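Long-range contacts in pngf-ii (Elizabethkingia meningoseptica, PDB 4R4X), which is a bacterial peptide:N-glycosidase that probably hydrolyses the bond between asparagine and the innermost sugar of N-linked glycans, releasing the glycan from glycoproteins: residues Y245-D250 / F302-G307; L236-N241 / N324-R329; E298-F303 / G491-P496. One frame throughout, in Å; residues are numbered along the deposited sequence. Where two conformers were deposited one is given.

Overall arrangement
Interactions 1 and 3 are buried and share strand 297-303: interaction 1 joins one flank of it to strand 248-253, and interaction 3 joins the other to strand 493-504, so both belong to the same antiparallel sheet. Interaction 2 lies in a second sheet, pairing strands 231-240 and 326-331, and is only partly buried, with lysines and a proline on its outer side. Aromatic rings on glycine, aspartate and threonine mark interaction 1, a buried amide-hydroxyl bond interaction 2, and backbone bonds round a bulge interaction 3. The sheets meet where Phe302 touches Tyr328 and where Tyr328 OH lies 2.9 Å from Phe303 O, a probable hydrogen bond.

Interaction 1 of 3, residues Y245-D250 / F302-G307; sequences YDRTGD and FFTPFG
Residues Thr248 and Gly249 pair antiparallel with Phe303 and Phe302: Thr248 and Phe303 form the non-hydrogen-bonded pair, Gly249 and Phe302 the hydrogen-bonded one, in which Gly249 N gives its hydrogen to Phe302 O at 2.8 Å and Phe302 N returns one to Gly249 O. Gly249 suits this position because the Phe302 ring folds back over its own partner: Gly249 CA sits 3.8 Å from the centre of that ring, over its face, and glycine, with no side chain, lets the ring lie this close. On the other face of the sheet Thr248 lies alongside Phe303, its OG1 3.4 Å from CE2 of the ring.

Next along the chain, Thr304 carries the contact on. Its N binds Arg247 O, and its hydroxyl takes the place of a backbone acceptor: Arg247 N points at Thr304 OG1 over 2.8 Å, nearly straight at 173°. The two chains thus stay joined at Arg247 and Thr304, in an antiparallel sheet of the jelly-roll-like fold expected of the PNGase F family.

At the far end Asp246 lies flat on Phe306. Its CB is 3.8 Å from the ring centre, almost on the ring normal, and the carboxylate stacks with its plane 20° from that of the ring. Packing is tight here, for Asp246 CG comes within 3.2 Å of Phe306 CZ. CG stands between the backbone N and the carbonyl carbon (chi1 58°), which sets the carboxylate over the CZ end of the ring. Asp246 N and Thr304 O are buried without a hydrogen-bond partner, though Asp246 CA offers the latter a CH...O contact. Arg247 bends at chi2 and sends NE away to a salt bridge with Asp243, while Tyr245 CB rests on one face of its guanidinium. A water accepts from Gly307 N at 3.0 Å and lies 2.6 Å from Tyr245 O.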
loop_
_atom_site.group_PDB
_atom_site.type_symbol
_atom_site.label_atom_id
_atom_site.label_comp_id
_atom_site.label_asym_id
_atom_site.label_seq_id
_atom_site.Cartn_x
_atom_site.Cartn_y
_atom_site.Cartn_z
ATOM N N TYR A 245 -19.569 -17.183 -4.138
ATOM C CA TYR A 245 -18.580 -17.729 -5.069
ATOM C C TYR A 245 -17.245 -17.010 -5.135
ATOM O O TYR A 245 -17.093 -15.892 -4.650
ATOM C CB TYR A 245 -19.206 -17.844 -6.463
ATOM C CG TYR A 245 -20.349 -18.823 -6.494
ATOM C CD1 TYR A 245 -20.114 -20.185 -6.585
ATOM C CD2 TYR A 245 -21.668 -18.389 -6.407
ATOM C CE1 TYR A 245 -21.160 -21.097 -6.607
ATOM C CE2 TYR A 245 -22.726 -19.288 -6.425
ATOM C CZ TYR A 245 -22.465 -20.640 -6.523
ATOM O OH TYR A 245 -23.503 -21.532 -6.553
ATOM N N ASP A 246 -16.273 -17.707 -5.732
ATOM C CA ASP A 246 -14.903 -17.215 -5.903
ATOM C C ASP A 246 -14.780 -16.461 -7.240
ATOM O O ASP A 246 -14.566 -17.056 -8.316
ATOM C CB ASP A 246 -13.862 -18.342 -5.795
ATOM C CG ASP A 246 -14.067 -19.478 -6.798
ATOM O OD1 ASP A 246 -15.221 -19.772 -7.180
ATOM O OD2 ASP A 246 -13.040 -20.102 -7.206
ATOM N N ARG A 247 -14.901 -15.143 -7.157
ATOM C CA ARG A 247 -15.109 -14.329 -8.350
ATOM C C ARG A 247 -13.823 -13.683 -8.838
ATOM O O ARG A 247 -12.930 -13.393 -8.059
ATOM C CB ARG A 247 -16.117 -13.210 -8.076
ATOM C CG ARG A 247 -17.458 -13.686 -7.572
ATOM C CD ARG A 247 -18.158 -14.668 -8.515
ATOM N NE ARG A 247 -19.579 -14.760 -8.163
ATOM C CZ ARG A 247 -20.485 -15.434 -8.864
ATOM N NH1 ARG A 247 -20.141 -16.088 -9.963
ATOM N NH2 ARG A 247 -21.753 -15.448 -8.460
ATOM N N THR A 248 -13.759 -13.479 -10.143
ATOM C CA THR A 248 -12.685 -12.747 -10.747
ATOM C C THR A 248 -12.901 -11.281 -10.439
ATOM O O THR A 248 -14.032 -10.765 -10.580
ATOM C CB THR A 248 -12.689 -12.965 -12.269
ATOM O OG1 THR A 248 -12.580 -14.374 -12.543
ATOM C CG2 THR A 248 -11.536 -12.225 -12.912
ATOM N N GLY A 249 -11.831 -10.662 -9.968
ATOM C CA GLY A 249 -11.759 -9.248 -9.670
ATOM C C GLY A 249 -10.575 -8.535 -10.333
ATOM O O GLY A 249 -9.526 -9.129 -10.645
ATOM N N ASP A 250 -10.761 -7.243 -10.558
ATOM C CA ASP A 250 -9.695 -6.376 -11.052
ATOM C C ASP A 250 -9.875 -5.009 -10.435
ATOM O O ASP A 250 -10.998 -4.516 -10.324
ATOM C CB ASP A 250 -9.803 -6.184 -12.572
ATOM C CG ASP A 250 -8.753 -6.949 -13.367
ATOM O OD1 ASP A 250 -7.763 -7.470 -12.813
ATOM O OD2 ASP A 250 -8.921 -7.017 -14.599
ATOM N N PHE A 302 -7.202 -9.975 -8.770
ATOM C CA PHE A 302 -7.449 -10.692 -7.530
ATOM C C PHE A 302 -8.656 -11.598 -7.691
ATOM O O PHE A 302 -9.469 -11.439 -8.617
ATOM C CB PHE A 302 -7.634 -9.736 -6.323
ATOM C CG PHE A 302 -8.888 -8.891 -6.378
ATOM C CD1 PHE A 302 -8.924 -7.705 -7.119
ATOM C CD2 PHE A 302 -10.035 -9.261 -5.669
ATOM C CE1 PHE A 302 -10.079 -6.934 -7.179
ATOM C CE2 PHE A 302 -11.199 -8.491 -5.729
ATOM C CZ PHE A 302 -11.224 -7.325 -6.478
ATOM N N PHE A 303 -8.768 -12.566 -6.788
ATOM C CA PHE A 303 -9.908 -13.453 -6.796
ATOM C C PHE A 303 -10.533 -13.441 -5.431
ATOM O O PHE A 303 -9.827 -13.576 -4.443
ATOM C CB PHE A 303 -9.468 -14.835 -7.236
ATOM C CG PHE A 303 -9.042 -14.852 -8.667
ATOM C CD1 PHE A 303 -7.767 -14.456 -9.018
ATOM C CD2 PHE A 303 -9.968 -15.107 -9.659
ATOM C CE1 PHE A 303 -7.388 -14.353 -10.350
ATOM C CE2 PHE A 303 -9.593 -15.048 -11.000
ATOM C CZ PHE A 303 -8.305 -14.644 -11.348
ATOM N N THR A 304 -11.848 -13.267 -5.366
ATOM C CA THR A 304 -12.536 -13.309 -4.060
ATOM C C THR A 304 -12.528 -14.724 -3.509
ATOM O O THR A 304 -12.514 -15.711 -4.261
ATOM C CB THR A 304 -13.987 -12.782 -4.064
ATOM O OG1 THR A 304 -14.863 -13.727 -4.701
ATOM C CG2 THR A 304 -14.096 -11.437 -4.728
ATOM N N PRO A 305 -12.497 -14.838 -2.183
ATOM C CA PRO A 305 -12.699 -16.129 -1.608
ATOM C C PRO A 305 -14.180 -16.508 -1.701
ATOM O O PRO A 305 -14.965 -15.743 -2.224
ATOM C CB PRO A 305 -12.196 -15.934 -0.181
ATOM C CG PRO A 305 -12.554 -14.532 0.134
ATOM C CD PRO A 305 -12.365 -13.792 -1.153
ATOM N N PHE A 306 -14.531 -17.711 -1.272
ATOM C CA PHE A 306 -15.917 -18.148 -1.247
ATOM C C PHE A 306 -16.660 -17.600 -0.020
ATOM O O PHE A 306 -16.495 -18.108 1.085
ATOM C CB PHE A 306 -15.969 -19.654 -1.185
ATOM C CG PHE A 306 -15.552 -20.365 -2.445
ATOM C CD1 PHE A 306 -16.494 -20.708 -3.413
ATOM C CD2 PHE A 306 -14.251 -20.795 -2.613
ATOM C CE1 PHE A 306 -16.125 -21.446 -4.531
ATOM C CE2 PHE A 306 -13.875 -21.502 -3.735
ATOM C CZ PHE A 306 -14.809 -21.829 -4.696
ATOM N N GLY A 307 -17.422 -16.537 -0.217
ATOM C CA GLY A 307 -18.441 -16.063 0.738
ATOM C C GLY A 307 -18.008 -15.496 2.071
ATOM O O GLY A 307 -18.746 -15.591 3.089
HETATM O O HOH W 1 -18.049 -14.713 -2.478
#

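Interaction 2 of 3, residues L236-N241 / N324-R329; sequences LKQKSN and NNTPYR
Gln238 faces Thr326 in an antiparallel hydrogen-bonded pair, and its side chain turns inward to the face it shares with Leu236 and Tyr328. Its CB lies at the edge of the Tyr328 ring, near the ring plane and 4.0 Å from CE1. CG then runs anti to the backbone N (chi1 172°), and a bend at chi2 (-86°) brings the amide round beside Thr326. CD is 4.0 Å from Thr326 OG1. At the tip, OE1 receives the hydroxyl hydrogen of Thr326 OG1 across 2.8 Å, close to the line of the amide C=O, while NE2 is hydrogen-bonded to His358 ND1 on the next strand, 358-367.

Farther along the same face Leu236 CD2 packs 3.5 Å from Tyr328 CD1, the two side chains lying side by side; this branched apolar chain and the ring look toward the neighbouring sheet, where Tyr328 OH reaches Phe303 O. The opposite face is different in kind: the Lys237 side chain slants across Pro327, its CD 3.7 Å from Pro327 CB, an apolar contact from a chain that is otherwise exposed. Four backbone bonds hold the edge strand 326-331 to its neighbour, in two reciprocal pairs. Because OE1 and NE2 of Gln238 are both occupied, the two bonds should fix which way round the amide sits and offset the cost of burying it.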
loop_
_atom_site.group_PDB
_atom_site.type_symbol
_atom_site.label_atom_id
_atom_site.label_comp_id
_atom_site.label_asym_id
_atom_site.label_seq_id
_atom_site.Cartn_x
_atom_site.Cartn_y
_atom_site.Cartn_z
ATOM N N LEU A 236 -6.919 -2.970 -1.389
ATOM C CA LEU A 236 -8.334 -3.267 -1.467
ATOM C C LEU A 236 -8.710 -4.183 -0.310
ATOM O O LEU A 236 -7.938 -5.103 0.043
ATOM C CB LEU A 236 -8.652 -3.953 -2.805
ATOM C CG LEU A 236 -10.155 -4.247 -2.997
ATOM C CD1 LEU A 236 -10.640 -3.886 -4.383
ATOM C CD2 LEU A 236 -10.476 -5.683 -2.684
ATOM N N LYS A 237 -9.877 -3.931 0.279
ATOM C CA LYS A 237 -10.432 -4.803 1.312
ATOM C C LYS A 237 -11.788 -5.258 0.810
ATOM O O LYS A 237 -12.511 -4.485 0.208
ATOM C CB LYS A 237 -10.597 -4.061 2.647
ATOM C CG LYS A 237 -9.378 -3.366 3.205
ATOM C CD LYS A 237 -8.234 -4.312 3.543
ATOM C CE LYS A 237 -7.048 -3.537 4.134
ATOM N NZ LYS A 237 -7.396 -2.930 5.455
ATOM N N GLN A 238 -12.127 -6.519 1.010
ATOM C CA GLN A 238 -13.329 -7.101 0.401
ATOM C C GLN A 238 -14.035 -8.034 1.375
ATOM O O GLN A 238 -13.394 -8.666 2.191
ATOM C CB GLN A 238 -12.938 -7.887 -0.859
ATOM C CG GLN A 238 -14.023 -8.725 -1.517
ATOM C CD GLN A 238 -14.180 -10.125 -0.938
ATOM O OE1 GLN A 238 -13.250 -10.695 -0.377
ATOM N NE2 GLN A 238 -15.356 -10.695 -1.096
ATOM N N LYS A 239 -15.359 -8.110 1.264
ATOM C CA LYS A 239 -16.145 -9.190 1.834
ATOM C C LYS A 239 -17.384 -9.440 1.002
ATOM O O LYS A 239 -17.774 -8.601 0.186
ATOM C CB LYS A 239 -16.555 -8.874 3.269
ATOM C CG LYS A 239 -17.666 -7.845 3.392
ATOM C CD LYS A 239 -17.907 -7.546 4.865
ATOM C CE LYS A 239 -18.803 -6.343 5.073
ATOM N NZ LYS A 239 -20.237 -6.732 5.098
ATOM N N SER A 240 -17.990 -10.603 1.218
ATOM C CA SER A 240 -19.265 -10.945 0.612
ATOM C C SER A 240 -20.408 -10.288 1.368
ATOM O O SER A 240 -20.404 -10.269 2.596
ATOM C CB SER A 240 -19.509 -12.464 0.596
ATOM O OG SER A 240 -20.828 -12.779 0.146
ATOM N N ASN A 241 -21.369 -9.762 0.606
ATOM C CA ASN A 241 -22.674 -9.332 1.100
ATOM C C ASN A 241 -23.781 -10.251 0.607
ATOM O O ASN A 241 -24.934 -9.818 0.461
ATOM C CB ASN A 241 -23.000 -7.905 0.614
ATOM C CG ASN A 241 -22.323 -6.824 1.429
ATOM O OD1 ASN A 241 -21.562 -7.077 2.362
ATOM N ND2 ASN A 241 -22.607 -5.595 1.075
ATOM N N ASN A 324 -12.789 -12.371 8.710
ATOM C CA ASN A 324 -13.909 -11.433 8.491
ATOM C C ASN A 324 -13.949 -10.748 7.146
ATOM O O ASN A 324 -15.032 -10.395 6.643
ATOM C CB ASN A 324 -13.912 -10.393 9.622
ATOM C CG ASN A 324 -14.255 -11.033 10.965
ATOM O OD1 ASN A 324 -15.060 -11.951 11.018
ATOM N ND2 ASN A 324 -13.641 -10.570 12.034
ATOM N N ASN A 325 -12.776 -10.526 6.568
ATOM C CA ASN A 325 -12.679 -9.909 5.246
ATOM C C ASN A 325 -11.301 -10.219 4.633
ATOM O O ASN A 325 -10.427 -10.769 5.308
ATOM C CB ASN A 325 -12.928 -8.398 5.340
ATOM C CG ASN A 325 -11.929 -7.704 6.240
ATOM O OD1 ASN A 325 -10.749 -7.663 5.947
ATOM N ND2 ASN A 325 -12.405 -7.170 7.355
ATOM N N THR A 326 -11.143 -9.890 3.355
ATOM C CA THR A 326 -9.953 -10.224 2.612
ATOM C C THR A 326 -9.234 -8.957 2.239
ATOM O O THR A 326 -9.839 -8.090 1.621
ATOM C CB THR A 326 -10.240 -10.917 1.287
ATOM O OG1 THR A 326 -11.383 -11.763 1.421
ATOM C CG2 THR A 326 -9.008 -11.700 0.841
ATOM N N PRO A 327 -7.950 -8.845 2.617
ATOM C CA PRO A 327 -7.136 -7.737 2.179
ATOM C C PRO A 327 -6.238 -8.132 1.010
ATOM O O PRO A 327 -5.726 -9.259 0.974
ATOM C CB PRO A 327 -6.286 -7.457 3.392
ATOM C CG PRO A 327 -6.056 -8.824 3.991
ATOM C CD PRO A 327 -7.235 -9.671 3.604
ATOM N N TYR A 328 -6.069 -7.191 0.086
ATOM C CA TYR A 328 -5.190 -7.342 -1.057
ATOM C C TYR A 328 -4.395 -6.054 -1.231
ATOM O O TYR A 328 -4.976 -4.972 -1.350
ATOM C CB TYR A 328 -5.979 -7.576 -2.336
ATOM C CG TYR A 328 -7.055 -8.648 -2.324
ATOM C CD1 TYR A 328 -8.331 -8.366 -1.858
ATOM C CD2 TYR A 328 -6.812 -9.923 -2.850
ATOM C CE1 TYR A 328 -9.342 -9.315 -1.907
ATOM C CE2 TYR A 328 -7.815 -10.887 -2.883
ATOM C CZ TYR A 328 -9.076 -10.571 -2.411
ATOM O OH TYR A 328 -10.104 -11.491 -2.458
ATOM N N ARG A 329 -3.078 -6.161 -1.284
ATOM C CA ARG A 329 -2.264 -4.983 -1.500
ATOM C C ARG A 329 -1.130 -5.315 -2.452
ATOM O O ARG A 329 -0.361 -6.265 -2.223
ATOM C CB ARG A 329 -1.719 -4.434 -0.175
ATOM C CG ARG A 329 -1.073 -3.043 -0.286
ATOM C CD ARG A 329 -0.599 -2.513 1.070
ATOM N NE ARG A 329 -0.263 -1.077 1.051
ATOM C CZ ARG A 329 0.456 -0.446 1.981
ATOM N NH1 ARG A 329 0.971 -1.110 3.013
ATOM N NH2 ARG A 329 0.695 0.869 1.880
#

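Interaction 3 of 3, residues E298-F303 / G491-P496; sequences ELMRFF and GTITNP
The Phe303 ring meets segment 491-496 with its edge: Thr492 O and Thr494 OG1 both lie near its plane, the hydroxyl oxygen 3.6 Å from CE1, while Trp488 stacks with the same ring. The other flat group, the guanidinium of Arg301, has the carboxyl carbon of Glu298 in plane at its edge. Here a strand from the N-terminal part of the PNGase F homology pairs antiparallel with one from its C-terminal part, so a single sheet runs through both, and the pairing is interrupted by a G1 beta bulge in which Gly491 and Thr492 both face Phe303. Glycine suits the first bulge position, whose phi of 102° other residues rarely adopt. Its N binds Phe303 O at 2.8 Å, approaching from above the carbonyl plane, and Phe303 N in turn binds Thr492 O.

On the face of Ile493 and Phe302, CG1 of Ile493 lies 3.9 Å from CG of selenomethionine Met300 in the conformer given. On the opposite face Arg301 grips Glu298 side-on, NH2 to OE1 at 2.8 Å and NE to OE2 at 2.9 Å. NH1 turns to Asn529 O; OE1 also holds Ser531 OG, and OE2 bonds Thr386 OG1 with the Asp250 carboxylate close by. A water joins the strands farther on, accepting from Arg301 N at 2.8 Å and donating to Thr494 O.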
loop_
_atom_site.group_PDB
_atom_site.type_symbol
_atom_site.label_atom_id
_atom_site.label_comp_id
_atom_site.label_asym_id
_atom_site.label_seq_id
_atom_site.Cartn_x
_atom_site.Cartn_y
_atom_site.Cartn_z
ATOM N N GLU A 298 -4.702 -3.296 -15.755
ATOM C CA GLU A 298 -4.988 -3.936 -14.456
ATOM C C GLU A 298 -3.972 -3.508 -13.408
ATOM O O GLU A 298 -2.785 -3.883 -13.488
ATOM C CB GLU A 298 -4.920 -5.461 -14.580
ATOM C CG GLU A 298 -5.839 -6.018 -15.602
ATOM C CD GLU A 298 -5.748 -7.523 -15.736
ATOM O OE1 GLU A 298 -4.625 -8.067 -15.826
ATOM O OE2 GLU A 298 -6.814 -8.162 -15.765
ATOM N N LEU A 299 -4.378 -2.695 -12.438
ATOM C CA LEU A 299 -3.471 -2.414 -11.308
ATOM C C LEU A 299 -3.220 -3.678 -10.487
ATOM O O LEU A 299 -2.096 -3.926 -10.071
ATOM C CB LEU A 299 -4.031 -1.336 -10.379
ATOM C CG LEU A 299 -4.307 0.046 -10.963
ATOM C CD1 LEU A 299 -4.607 1.018 -9.812
ATOM C CD2 LEU A 299 -3.099 0.536 -11.780
HETATM N N MSE A 300 -4.270 -4.466 -10.278
HETATM C CA MSE A 300 -4.240 -5.646 -9.389
HETATM C C MSE A 300 -5.299 -6.604 -9.859
HETATM O O MSE A 300 -6.462 -6.237 -9.945
HETATM C CB MSE A 300 -4.547 -5.247 -7.928
HETATM C CG MSE A 300 -4.670 -6.437 -6.964
HETATM SE SE MSE A 300 -5.899 -6.071 -5.451
HETATM C CE MSE A 300 -5.395 -4.210 -5.062
ATOM N N ARG A 301 -4.909 -7.844 -10.181
ATOM C CA ARG A 301 -5.838 -8.915 -10.482
ATOM C C ARG A 301 -5.961 -9.753 -9.217
ATOM O O ARG A 301 -4.940 -10.153 -8.624
ATOM C CB ARG A 301 -5.334 -9.768 -11.661
ATOM C CG ARG A 301 -6.105 -11.069 -11.909
ATOM C CD ARG A 301 -7.020 -11.077 -13.119
ATOM N NE ARG A 301 -6.378 -10.630 -14.357
ATOM C CZ ARG A 301 -5.732 -11.376 -15.260
ATOM N NH1 ARG A 301 -5.575 -12.686 -15.118
ATOM N NH2 ARG A 301 -5.190 -10.776 -16.324
ATOM N N PHE A 302 -7.202 -9.975 -8.770
ATOM C CA PHE A 302 -7.449 -10.692 -7.530
ATOM C C PHE A 302 -8.656 -11.598 -7.691
ATOM O O PHE A 302 -9.469 -11.439 -8.617
ATOM C CB PHE A 302 -7.634 -9.736 -6.323
ATOM C CG PHE A 302 -8.888 -8.891 -6.378
ATOM C CD1 PHE A 302 -8.924 -7.705 -7.119
ATOM C CD2 PHE A 302 -10.035 -9.261 -5.669
ATOM C CE1 PHE A 302 -10.079 -6.934 -7.179
ATOM C CE2 PHE A 302 -11.199 -8.491 -5.729
ATOM C CZ PHE A 302 -11.224 -7.325 -6.478
ATOM N N PHE A 303 -8.768 -12.566 -6.788
ATOM C CA PHE A 303 -9.908 -13.453 -6.796
ATOM C C PHE A 303 -10.533 -13.441 -5.431
ATOM O O PHE A 303 -9.827 -13.576 -4.443
ATOM C CB PHE A 303 -9.468 -14.835 -7.236
ATOM C CG PHE A 303 -9.042 -14.852 -8.667
ATOM C CD1 PHE A 303 -7.767 -14.456 -9.018
ATOM C CD2 PHE A 303 -9.968 -15.107 -9.659
ATOM C CE1 PHE A 303 -7.388 -14.353 -10.350
ATOM C CE2 PHE A 303 -9.593 -15.048 -11.000
ATOM C CZ PHE A 303 -8.305 -14.644 -11.348
ATOM N N GLY A 491 -9.125 -15.811 -2.826
ATOM C CA GLY A 491 -8.758 -15.006 -1.661
ATOM C C GLY A 491 -7.417 -14.296 -1.808
ATOM O O GLY A 491 -6.931 -13.686 -0.862
ATOM N N THR A 492 -6.807 -14.375 -2.990
ATOM C CA THR A 492 -5.466 -13.828 -3.182
ATOM C C THR A 492 -5.305 -13.062 -4.501
ATOM O O THR A 492 -6.066 -13.233 -5.478
ATOM C CB THR A 492 -4.327 -14.904 -3.097
ATOM O OG1 THR A 492 -4.398 -15.818 -4.216
ATOM C CG2 THR A 492 -4.371 -15.686 -1.770
ATOM N N ILE A 493 -4.263 -12.244 -4.527
ATOM C CA ILE A 493 -3.764 -11.599 -5.763
ATOM C C ILE A 493 -3.002 -12.580 -6.657
ATOM O O ILE A 493 -2.284 -13.437 -6.167
ATOM C CB ILE A 493 -2.755 -10.512 -5.397
ATOM C CG1 ILE A 493 -3.474 -9.377 -4.693
ATOM C CG2 ILE A 493 -1.974 -9.991 -6.628
ATOM C CD1 ILE A 493 -2.562 -8.402 -4.010
ATOM N N THR A 494 -3.124 -12.414 -7.971
ATOM C CA THR A 494 -2.232 -13.082 -8.910
ATOM C C THR A 494 -1.111 -12.108 -9.281
ATOM O O THR A 494 -1.366 -11.049 -9.866
ATOM C CB THR A 494 -3.000 -13.559 -10.157
ATOM O OG1 THR A 494 -3.853 -14.649 -9.779
ATOM C CG2 THR A 494 -2.043 -13.999 -11.257
ATOM N N ASN A 495 0.113 -12.461 -8.917
ATOM C CA ASN A 495 1.301 -11.627 -9.196
ATOM C C ASN A 495 1.553 -11.408 -10.678
ATOM O O ASN A 495 1.476 -12.362 -11.425
ATOM C CB ASN A 495 2.545 -12.330 -8.649
ATOM C CG ASN A 495 2.831 -11.970 -7.202
ATOM O OD1 ASN A 495 2.343 -12.595 -6.270
ATOM N ND2 ASN A 495 3.627 -10.967 -7.015
ATOM N N PRO A 496 1.896 -10.175 -11.098
ATOM C CA PRO A 496 2.464 -10.055 -12.447
ATOM C C PRO A 496 3.812 -10.722 -12.519
ATOM O O PRO A 496 4.499 -10.821 -11.503
ATOM C CB PRO A 496 2.664 -8.544 -12.640
ATOM C CG PRO A 496 1.809 -7.897 -11.593
ATOM C CD PRO A 496 1.660 -8.872 -10.469
HETATM O O HOH W 2 -2.175 -8.360 -9.999
#